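Long-range contacts in carbonic anhydrase (Synechocystis sp., PDB 5SWC), which catalyses the reversible hydration of carbon dioxide at a zinc ion and supplies CO2 to RuBisCO inside the carboxysome: residues G97-V105 against L181-R190; T146-Y157 against V168-Q177. All coordinates share one frame; numbering follows the deposited sequence. Where two conformers were deposited one is given.

Contact 1 (G97-V105 against L181-R190). With FMT (formic acid), chain K.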
ATOM      1  N   GLY A  97      -9.961   2.039  11.900  1.00 13.83           N
ATOM      2  CA  GLY A  97     -11.142   1.567  11.209  1.00 15.37           C
ATOM      3  C   GLY A  97     -11.645   0.266  11.778  1.00 13.46           C
ATOM      4  O   GLY A  97     -12.839   0.091  11.935  1.00 13.96           O
ATOM      5  N   ALA A  98     -10.742  -0.652  12.066  1.00 12.13           N
ATOM      6  CA  ALA A  98     -11.089  -1.921  12.682  1.00 13.24           C
ATOM      7  C   ALA A  98     -11.807  -1.758  14.004  1.00 12.81           C
ATOM      8  O   ALA A  98     -12.781  -2.461  14.297  1.00 13.31           O
ATOM      9  CB  ALA A  98      -9.844  -2.763  12.859  1.00 14.27           C
ATOM     10  N   ALA A  99     -11.310  -0.876  14.855  1.00 12.16           N
ATOM     11  CA  ALA A  99     -11.919  -0.688  16.163  1.00 11.15           C
ATOM     12  C   ALA A  99     -13.329  -0.119  16.032  1.00 12.03           C
ATOM     13  O   ALA A  99     -14.247  -0.535  16.727  1.00 13.16           O
ATOM     14  CB  ALA A  99     -11.065   0.169  17.021  1.00 11.75           C
ATOM     15  N   MET A 100     -13.477   0.835  15.138  1.00 12.36           N
ATOM     16  CA  MET A 100     -14.796   1.415  14.899  0.68 10.87           C
ATOM     17  C   MET A 100     -15.733   0.338  14.358  1.00 12.11           C
ATOM     18  O   MET A 100     -16.877   0.215  14.801  1.00 13.40           O
ATOM     19  CB  MET A 100     -14.674   2.617  13.935  0.68 10.48           C
ATOM     20  CG  MET A 100     -15.984   3.258  13.484  0.68 12.53           C
ATOM     21  SD  MET A 100     -16.922   2.277  12.259  0.68 14.47           S
ATOM     22  CE  MET A 100     -15.811   2.369  10.853  0.68 14.59           C
ATOM     23  N   GLU A 101     -15.257  -0.477  13.418  1.00 12.96           N
ATOM     24  CA  GLU A 101     -16.091  -1.529  12.853  1.00 13.38           C
ATOM     25  C   GLU A 101     -16.525  -2.528  13.921  1.00 13.78           C
ATOM     26  O   GLU A 101     -17.681  -2.948  13.979  1.00 15.31           O
ATOM     27  CB  GLU A 101     -15.337  -2.263  11.752  1.00 13.95           C
ATOM     28  CG  GLU A 101     -16.194  -3.292  11.036  1.00 16.63           C
ATOM     29  CD  GLU A 101     -15.405  -4.020  10.004  1.00 17.77           C
ATOM     30  OE1 GLU A 101     -14.613  -4.850  10.428  1.00 16.98           O
ATOM     31  OE2 GLU A 101     -15.547  -3.742   8.792  1.00 18.79           O
ATOM     32  N   TYR A 102     -15.593  -2.892  14.786  1.00 13.25           N
ATOM     33  CA  TYR A 102     -15.972  -3.796  15.890  1.00 15.04           C
ATOM     34  C   TYR A 102     -17.063  -3.189  16.763  1.00 14.85           C
ATOM     35  O   TYR A 102     -18.049  -3.853  17.095  1.00 15.78           O
ATOM     36  CB  TYR A 102     -14.739  -4.172  16.707  1.00 15.41           C
ATOM     37  CG  TYR A 102     -15.003  -5.280  17.689  1.00 15.38           C
ATOM     38  CD1 TYR A 102     -15.083  -6.602  17.274  1.00 20.67           C
ATOM     39  CD2 TYR A 102     -15.249  -5.003  19.013  1.00 15.53           C
ATOM     40  CE1 TYR A 102     -15.375  -7.621  18.187  1.00 19.94           C
ATOM     41  CE2 TYR A 102     -15.512  -6.007  19.906  1.00 17.39           C
ATOM     42  CZ  TYR A 102     -15.575  -7.300  19.505  1.00 19.12           C
ATOM     43  OH  TYR A 102     -15.882  -8.291  20.439  1.00 21.99           O
ATOM     44  N   ALA A 103     -16.884  -1.941  17.115  1.00 13.46           N
ATOM     45  CA  ALA A 103     -17.856  -1.235  17.964  1.00 13.66           C
ATOM     46  C   ALA A 103     -19.267  -1.183  17.333  1.00 15.90           C
ATOM     47  O   ALA A 103     -20.285  -1.412  17.988  1.00 16.93           O
ATOM     48  CB  ALA A 103     -17.332   0.160  18.254  1.00 14.69           C
ATOM     49  N   LEU A 104     -19.315  -0.861  16.045  1.00 14.63           N
ATOM     50  CA  LEU A 104     -20.599  -0.715  15.373  1.00 16.61           C
ATOM     51  C   LEU A 104     -21.226  -2.039  15.009  1.00 18.88           C
ATOM     52  O   LEU A 104     -22.433  -2.227  15.188  1.00 23.49           O
ATOM     53  CB  LEU A 104     -20.429   0.137  14.111  1.00 19.58           C
ATOM     54  CG  LEU A 104     -20.735   1.616  14.281  1.00 30.08           C
ATOM     55  CD1 LEU A 104     -19.630   2.229  15.099  1.00 41.12           C
ATOM     56  CD2 LEU A 104     -20.836   2.303  12.930  1.00 40.89           C
ATOM     57  N   VAL A 105     -20.432  -2.988  14.521  1.00 16.68           N
ATOM     58  CA  VAL A 105     -20.969  -4.217  13.978  1.00 19.14           C
ATOM     59  C   VAL A 105     -21.084  -5.327  15.025  1.00 20.27           C
ATOM     60  O   VAL A 105     -22.110  -5.999  15.113  1.00 27.13           O
ATOM     61  CB  VAL A 105     -20.137  -4.694  12.778  1.00 18.78           C
ATOM     62  CG1 VAL A 105     -20.702  -5.989  12.255  1.00 21.52           C
ATOM     63  CG2 VAL A 105     -20.171  -3.615  11.691  1.00 21.02           C
ATOM     64  N   LEU A 181     -15.198   9.750   8.821  1.00 10.96           N
ATOM     65  CA  LEU A 181     -16.022   8.684   9.342  1.00 11.42           C
ATOM     66  C   LEU A 181     -17.166   8.325   8.381  1.00 11.84           C
ATOM     67  O   LEU A 181     -17.548   7.151   8.277  1.00 11.59           O
ATOM     68  CB  LEU A 181     -16.581   9.098  10.678  1.00 12.78           C
ATOM     69  CG  LEU A 181     -15.633   8.895  11.826  1.00 14.21           C
ATOM     70  CD1 LEU A 181     -16.130   9.685  13.017  1.00 18.27           C
ATOM     71  CD2 LEU A 181     -15.543   7.477  12.221  1.00 16.54           C
ATOM     72  N   GLN A 182     -17.731   9.321   7.727  1.00 11.75           N
ATOM     73  CA  GLN A 182     -18.885   9.113   6.873  1.00 12.47           C
ATOM     74  C   GLN A 182     -18.563   8.354   5.596  1.00 11.86           C
ATOM     75  O   GLN A 182     -19.456   8.032   4.824  1.00 15.31           O
ATOM     76  CB  GLN A 182     -19.543  10.433   6.588  1.00 12.91           C
ATOM     77  CG  GLN A 182     -20.236  10.926   7.870  1.00 14.77           C
ATOM     78  CD  GLN A 182     -20.842  12.270   7.713  1.00 22.36           C
ATOM     79  OE1 GLN A 182     -21.879  12.422   7.121  1.00 22.81           O
ATOM     80  NE2 GLN A 182     -20.180  13.274   8.256  1.00 22.87           N
ATOM     81  N   THR A 183     -17.287   8.074   5.339  1.00 10.28           N
ATOM     82  CA  THR A 183     -16.913   7.229   4.197  1.00 11.32           C
ATOM     83  C   THR A 183     -16.888   5.740   4.531  1.00 10.63           C
ATOM     84  O   THR A 183     -16.720   4.917   3.619  1.00 11.88           O
ATOM     85  CB  THR A 183     -15.560   7.635   3.558  1.00 11.61           C
ATOM     86  OG1 THR A 183     -14.468   7.456   4.469  1.00 11.75           O
ATOM     87  CG2 THR A 183     -15.648   9.040   3.009  1.00 13.33           C
ATOM     88  N   TYR A 184     -17.010   5.343   5.809  1.00 10.42           N
ATOM     89  CA  TYR A 184     -16.955   3.928   6.147  1.00 10.69           C
ATOM     90  C   TYR A 184     -18.310   3.226   5.879  1.00 11.38           C
ATOM     91  O   TYR A 184     -19.351   3.781   6.223  1.00 12.22           O
ATOM     92  CB  TYR A 184     -16.591   3.742   7.609  1.00 11.22           C
ATOM     93  CG  TYR A 184     -15.110   3.972   7.897  1.00 10.83           C
ATOM     94  CD1 TYR A 184     -14.623   5.245   7.976  1.00 11.00           C
ATOM     95  CD2 TYR A 184     -14.200   2.915   7.984  1.00 12.23           C
ATOM     96  CE1 TYR A 184     -13.267   5.467   8.194  1.00 11.77           C
ATOM     97  CE2 TYR A 184     -12.873   3.137   8.204  1.00 12.19           C
ATOM     98  CZ  TYR A 184     -12.418   4.405   8.293  1.00 12.69           C
ATOM     99  OH  TYR A 184     -11.062   4.555   8.542  1.00 14.61           O
ATOM    100  N   PRO A 185     -18.277   2.032   5.308  1.00 11.45           N
ATOM    101  CA  PRO A 185     -19.519   1.336   4.997  1.00 12.34           C
ATOM    102  C   PRO A 185     -20.507   1.170   6.154  1.00 13.53           C
ATOM    103  O   PRO A 185     -21.712   1.407   5.958  1.00 13.79           O
ATOM    104  CB  PRO A 185     -19.060  -0.003   4.461  1.00 15.24           C
ATOM    105  CG  PRO A 185     -17.683   0.328   3.854  1.00 13.63           C
ATOM    106  CD  PRO A 185     -17.108   1.320   4.770  1.00 11.80           C
ATOM    107  N   ALA A 186     -20.024   0.781   7.322  1.00 13.20           N
ATOM    108  CA  ALA A 186     -20.929   0.524   8.430  1.00 15.14           C
ATOM    109  C   ALA A 186     -21.596   1.815   8.855  1.00 14.08           C
ATOM    110  O   ALA A 186     -22.796   1.782   9.248  1.00 16.22           O
ATOM    111  CB  ALA A 186     -20.165  -0.067   9.591  1.00 19.20           C
ATOM    112  N   ILE A 187     -20.868   2.925   8.817  1.00 12.51           N
ATOM    113  CA  ILE A 187     -21.431   4.206   9.196  1.00 12.79           C
ATOM    114  C   ILE A 187     -22.426   4.678   8.151  1.00 12.62           C
ATOM    115  O   ILE A 187     -23.537   5.061   8.477  1.00 13.79           O
ATOM    116  CB  ILE A 187     -20.318   5.179   9.410  1.00 12.62           C
ATOM    117  CG1 ILE A 187     -19.590   4.743  10.695  1.00 15.19           C
ATOM    118  CG2 ILE A 187     -20.830   6.585   9.554  1.00 13.43           C
ATOM    119  CD1 ILE A 187     -18.473   5.596  11.134  1.00 16.34           C
ATOM    120  N   HIS A 188     -22.049   4.565   6.877  1.00 13.08           N
ATOM    121  CA  HIS A 188     -22.900   5.043   5.817  1.00 14.06           C
ATOM    122  C   HIS A 188     -24.221   4.303   5.801  1.00 14.25           C
ATOM    123  O   HIS A 188     -25.276   4.931   5.635  1.00 15.53           O
ATOM    124  CB  HIS A 188     -22.131   4.844   4.519  1.00 13.31           C
ATOM    125  CG  HIS A 188     -22.798   5.425   3.312  1.00 13.58           C
ATOM    126  ND1 HIS A 188     -23.083   6.771   3.201  1.00 16.20           N
ATOM    127  CD2 HIS A 188     -23.209   4.851   2.163  1.00 14.55           C
ATOM    128  CE1 HIS A 188     -23.639   6.989   2.014  1.00 17.09           C
ATOM    129  NE2 HIS A 188     -23.731   5.848   1.372  1.00 17.40           N
ATOM    130  N   SER A 189     -24.192   2.991   5.981  1.00 14.34           N
ATOM    131  CA  SER A 189     -25.410   2.219   5.954  1.00 16.01           C
ATOM    132  C   SER A 189     -26.337   2.542   7.142  1.00 17.02           C
ATOM    133  O   SER A 189     -27.535   2.668   7.004  1.00 18.42           O
ATOM    134  CB  SER A 189     -25.051   0.756   5.942  1.00 16.71           C
ATOM    135  OG  SER A 189     -26.223  -0.006   5.963  1.00 18.68           O
ATOM    136  N   ARG A 190     -25.732   2.697   8.311  1.00 16.51           N
ATOM    137  CA  ARG A 190     -26.493   2.987   9.530  1.00 17.68           C
ATOM    138  C   ARG A 190     -27.062   4.393   9.554  1.00 17.59           C
ATOM    139  O   ARG A 190     -28.150   4.614  10.090  1.00 20.05           O
ATOM    140  CB  ARG A 190     -25.634   2.732  10.772  1.00 17.45           C
ATOM    141  CG  ARG A 190     -25.489   1.280  11.052  1.00 18.72           C
ATOM    142  CD  ARG A 190     -24.445   0.956  12.087  1.00 26.64           C
ATOM    143  NE  ARG A 190     -24.396  -0.478  12.329  1.00 29.77           N
ATOM    144  CZ  ARG A 190     -23.864  -1.383  11.515  1.00 40.82           C
ATOM    145  NH1 ARG A 190     -23.305  -1.035  10.343  1.00 28.99           N
ATOM    146  NH2 ARG A 190     -23.906  -2.647  11.879  1.00 40.15           N
TER
HETATM  147  C   FMT K 305     -16.624  -0.705   8.213  1.00 20.60           C
HETATM  148  O1  FMT K 305     -17.276   0.273   7.914  1.00 16.88           O
HETATM  149  O2  FMT K 305     -17.071  -1.862   8.104  1.00 21.32           O
HETATM  150  O   HOH W   1     -24.585   0.202  15.150  1.00 38.04           O
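M100 and L104, one turn apart on helix 97-105, press against Y184 and I187 at the start of helix 185-190, the short helical segments running 39° apart. These four side chains form the buried, tight part of the contact. M100 leaves its helix with CG anti to the backbone N (chi1 175°); in the conformer described, bends at chi2 and chi3 bring SD to 3.8 Å from I187 CD1 and turn the methyl CE back toward the Y184 ring. L104 lies across I187, its CD2 3.5 Å from I187 CG1. The packing then thins to V105, A186 and the aliphatic part of R190, all partly exposed, where a water and a formic acid enter. R190 NH1 donates to A186 O in its own helix (3.1 Å, 166°), and the water bridges L104 O and R190 NE, weakly at the arginine. The formic acid, probably carried over from crystallisation, accepts at O1 from A186 N (2.9 Å), while its O2 lies 2.5 Å from E101 OE2; E101 OE1 accepts from V139 N of the third subunit. Beneath the apolar part, L104 and I187 both rest on I112 of strand 111-117, and A99 and A103 turn to strand 76-81, so the two helices pack side by side over the parallel part of the sheet.

Contact 2 (T146-Y157 against V168-Q177)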
ATOM      1  N   THR A 146      -5.040  13.913   8.069  1.00 13.29           N
ATOM      2  CA  THR A 146      -5.817  15.105   8.388  1.00 12.22           C
ATOM      3  C   THR A 146      -5.328  16.304   7.549  1.00 12.91           C
ATOM      4  O   THR A 146      -5.548  17.470   7.909  1.00 13.85           O
ATOM      5  CB  THR A 146      -5.842  15.354   9.905  1.00 13.88           C
ATOM      6  OG1 THR A 146      -6.973  16.186  10.196  1.00 13.93           O
ATOM      7  CG2 THR A 146      -4.562  16.010  10.443  1.00 13.77           C
ATOM      8  N   GLU A 147      -4.758  16.045   6.377  1.00 12.99           N
ATOM      9  CA  GLU A 147      -4.319  17.101   5.481  1.00 13.25           C
ATOM     10  C   GLU A 147      -5.458  18.042   5.101  1.00 13.46           C
ATOM     11  O   GLU A 147      -5.235  19.214   4.832  1.00 14.63           O
ATOM     12  CB  GLU A 147      -3.641  16.496   4.243  1.00 14.41           C
ATOM     13  CG  GLU A 147      -3.296  17.502   3.149  1.00 15.41           C
ATOM     14  CD  GLU A 147      -2.259  18.493   3.571  1.00 22.52           C
ATOM     15  OE1 GLU A 147      -1.565  18.320   4.603  1.00 23.96           O
ATOM     16  OE2 GLU A 147      -2.133  19.481   2.823  1.00 26.18           O
ATOM     17  N   ALA A 148      -6.685  17.533   5.057  1.00 13.91           N
ATOM     18  CA  ALA A 148      -7.803  18.400   4.717  1.00 14.64           C
ATOM     19  C   ALA A 148      -7.960  19.517   5.731  1.00 14.49           C
ATOM     20  O   ALA A 148      -8.396  20.620   5.371  1.00 15.49           O
ATOM     21  CB  ALA A 148      -9.093  17.588   4.529  1.00 15.03           C
ATOM     22  N   THR A 149      -7.618  19.256   6.988  1.00 13.70           N
ATOM     23  CA  THR A 149      -7.643  20.271   8.047  1.00 13.62           C
ATOM     24  C   THR A 149      -6.593  21.301   7.738  1.00 15.40           C
ATOM     25  O   THR A 149      -6.861  22.484   7.797  1.00 16.45           O
ATOM     26  CB  THR A 149      -7.337  19.648   9.391  1.00 12.53           C
ATOM     27  OG1 THR A 149      -8.228  18.538   9.601  1.00 14.12           O
ATOM     28  CG2 THR A 149      -7.445  20.635  10.518  1.00 14.62           C
ATOM     29  N   ARG A 150      -5.383  20.852   7.420  1.00 13.81           N
ATOM     30  CA  ARG A 150      -4.296  21.776   7.206  0.66 14.90           C
ATOM     31  C   ARG A 150      -4.579  22.673   6.018  1.00 15.80           C
ATOM     32  O   ARG A 150      -4.375  23.883   6.062  1.00 16.88           O
ATOM     33  CB  ARG A 150      -3.014  20.984   6.993  0.66 15.86           C
ATOM     34  CG  ARG A 150      -1.778  21.839   7.119  0.66 19.94           C
ATOM     35  CD  ARG A 150      -0.538  21.034   6.826  0.66 18.62           C
ATOM     36  NE  ARG A 150      -0.472  20.800   5.390  0.66 20.09           N
ATOM     37  CZ  ARG A 150       0.185  21.575   4.532  0.66 29.20           C
ATOM     38  NH1 ARG A 150       0.159  21.315   3.226  0.66 28.28           N
ATOM     39  NH2 ARG A 150       0.858  22.632   4.966  0.66 29.71           N
ATOM     40  N   ARG A 151      -5.096  22.088   4.934  1.00 16.44           N
ATOM     41  CA  ARG A 151      -5.416  22.875   3.752  1.00 17.28           C
ATOM     42  C   ARG A 151      -6.493  23.904   4.014  1.00 17.70           C
ATOM     43  O   ARG A 151      -6.347  25.069   3.672  1.00 19.80           O
ATOM     44  CB  ARG A 151      -5.840  21.921   2.601  1.00 17.02           C
ATOM     45  CG  ARG A 151      -5.947  22.556   1.242  1.00 18.20           C
ATOM     46  CD  ARG A 151      -4.622  22.927   0.597  1.00 22.04           C
ATOM     47  NE  ARG A 151      -4.160  24.239   0.991  1.00 30.39           N
ATOM     48  CZ  ARG A 151      -2.875  24.574   1.108  1.00 44.73           C
ATOM     49  NH1 ARG A 151      -1.916  23.690   0.868  1.00 38.45           N
ATOM     50  NH2 ARG A 151      -2.543  25.801   1.489  1.00 42.02           N
ATOM     51  N   LEU A 152      -7.572  23.470   4.651  1.00 16.60           N
ATOM     52  CA  LEU A 152      -8.634  24.398   5.029  1.00 16.23           C
ATOM     53  C   LEU A 152      -8.111  25.553   5.907  1.00 17.10           C
ATOM     54  O   LEU A 152      -8.436  26.733   5.656  1.00 18.34           O
ATOM     55  CB  LEU A 152      -9.750  23.616   5.727  1.00 17.68           C
ATOM     56  CG  LEU A 152     -10.997  24.408   6.081  1.00 18.31           C
ATOM     57  CD1 LEU A 152     -12.200  23.476   6.138  1.00 20.52           C
ATOM     58  CD2 LEU A 152     -10.819  25.149   7.393  1.00 19.53           C
ATOM     59  N   VAL A 153      -7.321  25.234   6.930  1.00 17.86           N
ATOM     60  CA  VAL A 153      -6.866  26.235   7.883  1.00 18.41           C
ATOM     61  C   VAL A 153      -5.897  27.205   7.210  1.00 24.13           C
ATOM     62  O   VAL A 153      -6.024  28.424   7.359  1.00 24.88           O
ATOM     63  CB  VAL A 153      -6.252  25.557   9.118  1.00 19.79           C
ATOM     64  CG1 VAL A 153      -5.474  26.577   9.955  1.00 22.88           C
ATOM     65  CG2 VAL A 153      -7.343  24.877   9.946  1.00 22.06           C
ATOM     66  N   LEU A 154      -4.967  26.697   6.416  1.00 19.52           N
ATOM     67  CA  LEU A 154      -4.053  27.594   5.701  1.00 23.93           C
ATOM     68  C   LEU A 154      -4.749  28.490   4.680  1.00 22.46           C
ATOM     69  O   LEU A 154      -4.365  29.653   4.487  1.00 26.28           O
ATOM     70  CB  LEU A 154      -2.930  26.786   5.030  1.00 27.63           C
ATOM     71  CG  LEU A 154      -1.983  26.076   6.005  1.00 36.36           C
ATOM     72  CD1 LEU A 154      -0.891  25.336   5.238  1.00 40.76           C
ATOM     73  CD2 LEU A 154      -1.383  27.023   7.032  1.00 45.48           C
ATOM     74  N   ASP A 155      -5.779  27.979   4.016  1.00 23.22           N
ATOM     75  CA  ASP A 155      -6.473  28.721   2.986  1.00 22.29           C
ATOM     76  C   ASP A 155      -7.437  29.755   3.550  1.00 25.95           C
ATOM     77  O   ASP A 155      -7.597  30.805   2.932  1.00 28.35           O
ATOM     78  CB  ASP A 155      -7.291  27.797   2.060  1.00 23.17           C
ATOM     79  CG  ASP A 155      -6.438  26.927   1.145  1.00 35.93           C
ATOM     80  OD1 ASP A 155      -5.226  27.196   0.965  1.00 32.28           O
ATOM     81  OD2 ASP A 155      -7.017  25.931   0.620  1.00 26.58           O
ATOM     82  N   ASN A 156      -8.066  29.460   4.693  1.00 23.08           N
ATOM     83  CA  ASN A 156      -9.208  30.217   5.155  1.00 23.57           C
ATOM     84  C   ASN A 156      -8.971  30.990   6.441  1.00 25.79           C
ATOM     85  O   ASN A 156      -9.790  31.850   6.759  1.00 28.73           O
ATOM     86  CB  ASN A 156     -10.423  29.315   5.362  1.00 23.04           C
ATOM     87  CG  ASN A 156     -10.930  28.736   4.072  1.00 24.01           C
ATOM     88  OD1 ASN A 156     -11.598  29.440   3.295  1.00 28.12           O
ATOM     89  ND2 ASN A 156     -10.590  27.481   3.799  1.00 22.89           N
ATOM     90  N   TYR A 157      -7.917  30.631   7.186  1.00 28.14           N
ATOM     91  CA  TYR A 157      -7.568  31.285   8.461  1.00 26.73           C
ATOM     92  C   TYR A 157      -6.124  31.780   8.446  1.00 30.57           C
ATOM     93  O   TYR A 157      -5.417  31.731   9.460  1.00 31.96           O
ATOM     94  CB  TYR A 157      -7.777  30.384   9.647  1.00 28.19           C
ATOM     95  CG  TYR A 157      -9.187  29.926   9.852  1.00 25.08           C
ATOM     96  CD1 TYR A 157      -9.635  28.752   9.299  1.00 26.26           C
ATOM     97  CD2 TYR A 157     -10.087  30.691  10.579  1.00 31.93           C
ATOM     98  CE1 TYR A 157     -10.915  28.295   9.509  1.00 32.05           C
ATOM     99  CE2 TYR A 157     -11.381  30.250  10.787  1.00 33.72           C
ATOM    100  CZ  TYR A 157     -11.796  29.054  10.232  1.00 42.86           C
ATOM    101  OH  TYR A 157     -13.081  28.588  10.417  1.00 57.08           O
ATOM    102  N   VAL A 168      -8.223  26.966  16.281  1.00 18.43           N
ATOM    103  CA  VAL A 168      -9.008  26.681  15.083  1.00 18.17           C
ATOM    104  C   VAL A 168      -8.616  25.324  14.495  1.00 17.48           C
ATOM    105  O   VAL A 168      -9.466  24.565  14.048  1.00 17.47           O
ATOM    106  CB  VAL A 168      -8.821  27.807  14.042  1.00 20.40           C
ATOM    107  CG1 VAL A 168      -9.297  27.397  12.698  1.00 23.53           C
ATOM    108  CG2 VAL A 168      -9.558  29.044  14.519  1.00 28.91           C
ATOM    109  N   ALA A 169      -7.337  24.973  14.514  1.00 15.65           N
ATOM    110  CA  ALA A 169      -6.914  23.651  14.021  1.00 15.72           C
ATOM    111  C   ALA A 169      -7.528  22.541  14.833  1.00 14.40           C
ATOM    112  O   ALA A 169      -7.946  21.526  14.225  1.00 13.41           O
ATOM    113  CB  ALA A 169      -5.392  23.513  14.046  1.00 16.92           C
ATOM    114  N   VAL A 170      -7.572  22.670  16.172  1.00 13.07           N
ATOM    115  CA  VAL A 170      -8.208  21.641  16.995  1.00 13.36           C
ATOM    116  C   VAL A 170      -9.671  21.438  16.548  1.00 13.98           C
ATOM    117  O   VAL A 170     -10.156  20.302  16.384  1.00 12.59           O
ATOM    118  CB  VAL A 170      -8.102  22.005  18.462  1.00 12.89           C
ATOM    119  CG1 VAL A 170      -9.056  21.172  19.319  1.00 13.74           C
ATOM    120  CG2 VAL A 170      -6.676  21.853  18.949  1.00 15.97           C
ATOM    121  N   ALA A 171     -10.399  22.548  16.360  1.00 13.31           N
ATOM    122  CA  ALA A 171     -11.822  22.470  16.011  1.00 14.64           C
ATOM    123  C   ALA A 171     -12.019  21.890  14.604  1.00 13.78           C
ATOM    124  O   ALA A 171     -12.831  20.977  14.388  1.00 14.23           O
ATOM    125  CB  ALA A 171     -12.451  23.845  16.121  1.00 14.50           C
ATOM    126  N   GLU A 172     -11.285  22.428  13.635  1.00 13.59           N
ATOM    127  CA  GLU A 172     -11.402  21.971  12.249  1.00 13.41           C
ATOM    128  C   GLU A 172     -10.960  20.510  12.105  1.00 12.73           C
ATOM    129  O   GLU A 172     -11.505  19.760  11.280  1.00 13.99           O
ATOM    130  CB  GLU A 172     -10.651  22.930  11.325  1.00 15.19           C
ATOM    131  CG  GLU A 172     -11.303  24.292  11.168  1.00 16.40           C
ATOM    132  CD  GLU A 172     -12.663  24.262  10.466  1.00 19.84           C
ATOM    133  OE1 GLU A 172     -13.057  23.253   9.835  1.00 20.82           O
ATOM    134  OE2 GLU A 172     -13.313  25.349  10.521  1.00 25.21           O
ATOM    135  N   ASN A 173     -10.018  20.066  12.926  1.00 12.05           N
ATOM    136  CA  ASN A 173      -9.592  18.677  12.866  1.00 12.44           C
ATOM    137  C   ASN A 173     -10.740  17.741  13.216  1.00 13.12           C
ATOM    138  O   ASN A 173     -10.879  16.691  12.571  1.00 12.53           O
ATOM    139  CB  ASN A 173      -8.374  18.471  13.802  1.00 12.17           C
ATOM    140  CG  ASN A 173      -7.861  17.075  13.787  1.00 11.42           C
ATOM    141  OD1 ASN A 173      -7.361  16.585  12.765  1.00 13.22           O
ATOM    142  ND2 ASN A 173      -7.895  16.427  14.961  1.00 13.36           N
ATOM    143  N   ILE A 174     -11.534  18.080  14.205  1.00 12.01           N
ATOM    144  CA  ILE A 174     -12.710  17.288  14.581  1.00 12.12           C
ATOM    145  C   ILE A 174     -13.653  17.198  13.376  1.00 13.08           C
ATOM    146  O   ILE A 174     -14.126  16.090  13.041  1.00 13.90           O
ATOM    147  CB  ILE A 174     -13.392  17.880  15.816  1.00 13.13           C
ATOM    148  CG1 ILE A 174     -12.478  17.719  17.037  1.00 13.39           C
ATOM    149  CG2 ILE A 174     -14.758  17.260  16.047  1.00 14.70           C
ATOM    150  CD1 ILE A 174     -12.807  18.679  18.118  1.00 16.35           C
ATOM    151  N   LEU A 175     -13.912  18.306  12.706  1.00 13.05           N
ATOM    152  CA  LEU A 175     -14.842  18.340  11.573  1.00 15.04           C
ATOM    153  C   LEU A 175     -14.324  17.456  10.430  1.00 14.30           C
ATOM    154  O   LEU A 175     -15.084  16.738   9.795  1.00 14.19           O
ATOM    155  CB  LEU A 175     -15.092  19.773  11.138  1.00 14.57           C
ATOM    156  CG  LEU A 175     -15.655  20.664  12.257  1.00 15.96           C
ATOM    157  CD1 LEU A 175     -16.068  21.978  11.703  1.00 19.20           C
ATOM    158  CD2 LEU A 175     -16.796  19.977  12.939  1.00 19.98           C
ATOM    159  N   THR A 176     -13.032  17.472  10.176  1.00 12.35           N
ATOM    160  CA  THR A 176     -12.447  16.600   9.168  1.00 11.67           C
ATOM    161  C   THR A 176     -12.682  15.129   9.510  1.00 11.93           C
ATOM    162  O   THR A 176     -13.032  14.345   8.638  1.00 12.88           O
ATOM    163  CB  THR A 176     -10.953  16.877   9.024  1.00 13.72           C
ATOM    164  OG1 THR A 176     -10.804  18.227   8.553  1.00 14.30           O
ATOM    165  CG2 THR A 176     -10.263  15.938   8.091  1.00 13.62           C
ATOM    166  N   GLN A 177     -12.468  14.755  10.763  1.00 12.24           N
ATOM    167  CA  GLN A 177     -12.647  13.356  11.105  1.00 11.29           C
ATOM    168  C   GLN A 177     -14.100  12.918  10.958  1.00 11.89           C
ATOM    169  O   GLN A 177     -14.336  11.766  10.604  1.00 12.10           O
ATOM    170  CB  GLN A 177     -12.177  13.086  12.532  1.00 11.82           C
ATOM    171  CG  GLN A 177     -10.801  13.549  12.884  1.00 12.69           C
ATOM    172  CD  GLN A 177      -9.839  13.386  11.780  1.00 12.80           C
ATOM    173  OE1 GLN A 177      -9.686  12.307  11.190  1.00 12.32           O
ATOM    174  NE2 GLN A 177      -9.159  14.465  11.454  1.00 14.94           N
TER
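Two helices joined by a short connection pack here in a buried, mixed polar and apolar contact, 147-156 crossing 168-177 at 132° with the segment axes 8.7 Å apart. The crossing is close around T149, a knob set among A169, E172, N173 and T176. Its two branches divide the work: CG2, anti to the backbone N, reaches over the backbone of the opposite helix at N173, while OG1 turns to T176 OG1 at 2.8 Å. T149 OG1 also lies 2.7 Å from T146 OG1, and the single T149 proton could serve either hydroxyl. T146 OG1 in turn donates to N173 OD1 (2.6 Å), arriving in the carbonyl plane with a C=O...donor angle of 158°. The hydroxyls and the amide thus form a compact polar cluster within the buried interface. The amide of N173 is held from both ends, since ND2 donates to the carbonyl of G83.

Farther along, aliphatic and aromatic contacts take over, with one carboxylate among them. V153 CG2 faces V168 CG1 and E172 CB, and L152 CD2 touches the E172 carboxylate carbon. V168 CG1 stands over the centre of the Y157 ring, 3.6 Å from the centroid and 8° off the normal, a CH-pi contact. The same tyrosine gives a longer hydrogen bond from OH to E172 OE2 (3.2 Å), on the anti side but tilted out of the carboxylate plane. H188 of the second subunit packs on L152 and T176.

The arrangement is knob-into-hole packing of two consecutive helices that cross at a steep angle. Its N173 end comes close to the zinc site of this beta-class carbonic anhydrase: the N173 side chain is about 8 Å from the zinc ion and about 6 Å from the side chain of the zinc ligand C120.

The centres of the two contacts lie 22 Å apart, and contact 2 is nested along the chain within the loop closed by contact 1: 97-105 comes first, then 146-157 and 168-177, and finally 181-190. Helix 162-181 supplies 168-177 and ends at L181, the first residue of the later segment of contact 1, before helix 185-193 begins. The two contacts touch nowhere else. They flank different parts of the same mixed sheet; near contact 2, other faces of helix 162-181 pack on strands 197-204 and 219-221. Both contacts reach the second subunit, where S189 of one chain hydrogen-bonds D155 of the other, tying the two helix pairs together across the interface.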